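PDB 6SK1: L-2,4-diaminobutyric acid acetyltransferase from Geobacillus sp., which acetylates the 4-amino group of L-2,4-diaminobutyrate with acetyl-coenzyme A, probably as a step in ectoine synthesis. Local coordinates for residues 39-44 with 88-93. Sequence-based numbering, arbitrary orientation.
Sequences TGSLDL and VWQVAV. With COA (coenzyme A), chain B.
The amide of Q90 reaches from strand 85-93 to the turn S41-L44, where NE2 donates to D43 O at 3.2 Å. This donor stands above the carbonyl plane, well off the lone pairs, and the N-H...O angle is 149°. With CG anti to the backbone N (chi1 -162°) and the chain bent at chi2, these torsions carry the amide across to the turn; its OE1 bonds Y50 OH, fixing which end faces D43. NE2 also donates to a water at 2.8 Å, and that water lies 2.6 Å from S41 OG. The same hydroxyl accepts from D43 N (2.9 Å), closing an ST turn. With an alanine here, D43 O and the water would probably lose their shared donor, and Y50 OH its amide partner. Strand 85-93 is the central GNAT strand that pairs with the pantetheine arm of coenzyme A: V91 O accepts from N4P at 2.7 Å, while V93 N donates to O9P at 2.8 Å. W89 and Q90 together face S75 of strand 69-79 as a classic beta bulge, and S1P lies 3.6 Å from Q90 CA. Farther along, T39 CG2 meets A92 CB at 4.2 Å, a loose methyl contact; I36 of helix 29-38 also packs on Q90 and A92.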
loop_
_atom_site.group_PDB
_atom_site.type_symbol
_atom_site.label_atom_id
_atom_site.label_comp_id
_atom_site.label_asym_id
_atom_site.label_seq_id
_atom_site.Cartn_x
_atom_site.Cartn_y
_atom_site.Cartn_z
ATOM N N THR A 39 16.313 7.532 5.344
ATOM C CA THR A 39 16.317 6.964 6.664
ATOM C C THR A 39 17.128 5.642 6.681
ATOM O O THR A 39 17.402 5.211 7.806
ATOM C CB THR A 39 14.973 6.738 7.316
ATOM O OG1 THR A 39 14.343 5.619 6.611
ATOM C CG2 THR A 39 14.081 7.917 7.349
ATOM N N GLY A 40 17.276 4.980 5.530
ATOM C CA GLY A 40 17.871 3.635 5.532
ATOM C C GLY A 40 16.849 2.551 5.831
ATOM O O GLY A 40 17.206 1.370 6.014
ATOM N N SER A 41 15.572 2.867 5.989
ATOM C CA SER A 41 14.569 1.865 6.300
ATOM C C SER A 41 14.612 0.673 5.347
ATOM O O SER A 41 14.601 0.833 4.149
ATOM C CB SER A 41 13.192 2.513 6.190
ATOM O OG SER A 41 12.179 1.529 6.437
ATOM N N LEU A 42 14.456 -0.512 5.904
ATOM C CA LEU A 42 14.319 -1.706 5.154
ATOM C C LEU A 42 12.960 -1.823 4.536
ATOM O O LEU A 42 12.730 -2.711 3.750
ATOM C CB LEU A 42 14.584 -2.935 6.060
ATOM C CG LEU A 42 15.995 -3.034 6.580
ATOM C CD1 LEU A 42 16.189 -4.219 7.500
ATOM C CD2 LEU A 42 17.048 -3.155 5.485
ATOM N N ASP A 43 12.017 -0.960 4.956
ATOM C CA ASP A 43 10.595 -1.110 4.553
ATOM C C ASP A 43 10.239 -0.097 3.481
ATOM O O ASP A 43 9.105 0.238 3.317
ATOM C CB ASP A 43 9.750 -1.016 5.777
ATOM C CG ASP A 43 10.122 -2.094 6.774
ATOM O OD1 ASP A 43 10.298 -3.226 6.405
ATOM O OD2 ASP A 43 10.168 -1.754 7.964
ATOM N N LEU A 44 11.196 0.387 2.726
ATOM C CA LEU A 44 10.961 1.355 1.621
ATOM C C LEU A 44 10.095 0.664 0.563
ATOM O O LEU A 44 10.451 -0.396 0.044
ATOM C CB LEU A 44 12.288 1.793 1.010
ATOM C CG LEU A 44 12.265 2.796 -0.122
ATOM C CD1 LEU A 44 11.690 4.117 0.319
ATOM C CD2 LEU A 44 13.681 2.924 -0.685
ATOM N N VAL A 88 -1.474 2.221 11.187
ATOM C CA VAL A 88 -0.371 3.114 10.814
ATOM C C VAL A 88 0.774 2.261 10.334
ATOM O O VAL A 88 1.288 1.435 11.068
ATOM C CB VAL A 88 0.045 4.007 11.962
ATOM C CG1 VAL A 88 1.254 4.838 11.551
ATOM C CG2 VAL A 88 -1.100 4.907 12.417
ATOM N N TRP A 89 1.106 2.349 9.043
ATOM C CA TRP A 89 2.112 1.409 8.542
ATOM C C TRP A 89 3.462 1.992 8.287
ATOM O O TRP A 89 4.402 1.227 8.129
ATOM C CB TRP A 89 1.636 0.611 7.483
ATOM C CG TRP A 89 1.296 1.316 6.231
ATOM C CD1 TRP A 89 0.183 2.061 5.983
ATOM C CD2 TRP A 89 1.918 1.021 4.941
ATOM N NE1 TRP A 89 0.180 2.463 4.642
ATOM C CE2 TRP A 89 1.194 1.800 3.937
ATOM C CE3 TRP A 89 3.008 0.144 4.488
ATOM C CZ2 TRP A 89 1.514 1.737 2.560
ATOM C CZ3 TRP A 89 3.294 0.138 3.152
ATOM C CH2 TRP A 89 2.539 0.894 2.149
ATOM N N GLN A 90 3.577 3.317 8.188
ATOM C CA GLN A 90 4.896 3.914 8.071
ATOM C C GLN A 90 4.930 5.237 8.760
ATOM O O GLN A 90 3.989 6.048 8.636
ATOM C CB GLN A 90 5.299 4.099 6.619
ATOM C CG GLN A 90 6.787 4.310 6.330
ATOM C CD GLN A 90 7.246 3.582 4.941
ATOM O OE1 GLN A 90 6.549 3.576 3.837
ATOM N NE2 GLN A 90 8.396 2.842 5.032
ATOM N N VAL A 91 6.006 5.571 9.512
ATOM C CA VAL A 91 6.222 6.892 10.090
ATOM C C VAL A 91 7.688 7.143 9.888
ATOM O O VAL A 91 8.505 6.270 10.173
ATOM C CB VAL A 91 5.889 7.044 11.597
ATOM C CG1 VAL A 91 5.827 8.502 11.883
ATOM C CG2 VAL A 91 4.632 6.340 11.967
ATOM N N ALA A 92 8.071 8.316 9.439
ATOM C CA ALA A 92 9.492 8.660 9.162
ATOM C C ALA A 92 9.668 10.127 9.425
ATOM O O ALA A 92 8.907 10.954 8.954
ATOM C CB ALA A 92 9.877 8.262 7.801
ATOM N N VAL A 93 10.778 10.490 10.148
ATOM C CA VAL A 93 11.203 11.869 10.253
ATOM C C VAL A 93 12.665 11.931 9.882
ATOM O O VAL A 93 13.450 11.047 10.316
ATOM C CB VAL A 93 10.934 12.375 11.656
ATOM C CG1 VAL A 93 11.632 13.732 11.917
ATOM C CG2 VAL A 93 9.421 12.494 11.911
HETATM N N1A COA B . 14.893 7.635 22.172
HETATM C C2A COA B . 13.987 7.693 23.100
HETATM N N3A COA B . 12.826 8.326 23.038
HETATM C C4A COA B . 12.619 8.897 21.825
HETATM C C5A COA B . 13.514 8.889 20.767
HETATM C C6A COA B . 14.760 8.192 20.929
HETATM N N6A COA B . 15.671 8.121 19.989
HETATM N N7A COA B . 12.996 9.558 19.667
HETATM C C8A COA B . 11.834 9.934 20.151
HETATM N N9A COA B . 11.547 9.589 21.377
HETATM C C1B COA B . 10.335 9.815 22.088
HETATM C C2B COA B . 9.960 11.229 22.388
HETATM O O2B COA B . 10.583 11.599 23.668
HETATM C C3B COA B . 8.454 11.290 22.388
HETATM O O3B COA B . 7.967 10.692 23.623
HETATM P P3B COA B . 6.683 11.275 24.430
HETATM O O7A COA B . 5.539 11.025 23.514
HETATM O O8A COA B . 6.746 10.437 25.764
HETATM O O9A COA B . 7.009 12.718 24.644
HETATM C C4B COA B . 8.144 10.282 21.292
HETATM O O4B COA B . 9.250 9.407 21.213
HETATM C C5B COA B . 7.960 10.882 19.931
HETATM O O5B COA B . 8.978 11.859 19.654
HETATM P P1A COA B . 9.056 12.720 18.360
HETATM O O1A COA B . 10.115 13.757 18.568
HETATM O O2A COA B . 7.670 13.163 17.976
HETATM O O3A COA B . 9.574 11.671 17.297
HETATM P P2A COA B . 10.373 11.960 15.968
HETATM O O4A COA B . 9.780 13.166 15.289
HETATM O O5A COA B . 11.859 11.985 16.246
HETATM O O6A COA B . 10.039 10.678 15.063
HETATM C CBP COA B . 10.360 8.405 14.433
HETATM C CCP COA B . 10.050 9.325 15.573
HETATM C CDP COA B . 10.095 7.013 14.956
HETATM C CEP COA B . 9.373 8.683 13.312
HETATM C CAP COA B . 11.795 8.567 13.923
HETATM O OAP COA B . 12.709 8.132 15.004
HETATM C C9P COA B . 12.097 7.810 12.702
HETATM O O9P COA B . 11.833 8.310 11.612
HETATM N N8P COA B . 12.630 6.635 12.829
HETATM C C7P COA B . 13.124 5.891 11.626
HETATM C C6P COA B . 11.917 5.373 10.897
HETATM C C5P COA B . 11.090 4.461 11.772
HETATM O O5P COA B . 11.652 3.643 12.414
HETATM N N4P COA B . 9.721 4.568 11.804
HETATM C C3P COA B . 8.832 3.818 12.491
HETATM C C2P COA B . 8.641 2.512 11.713
HETATM S S1P COA B . 7.636 2.767 10.124
HETATM O O HOH W 1 9.991 2.611 7.380
#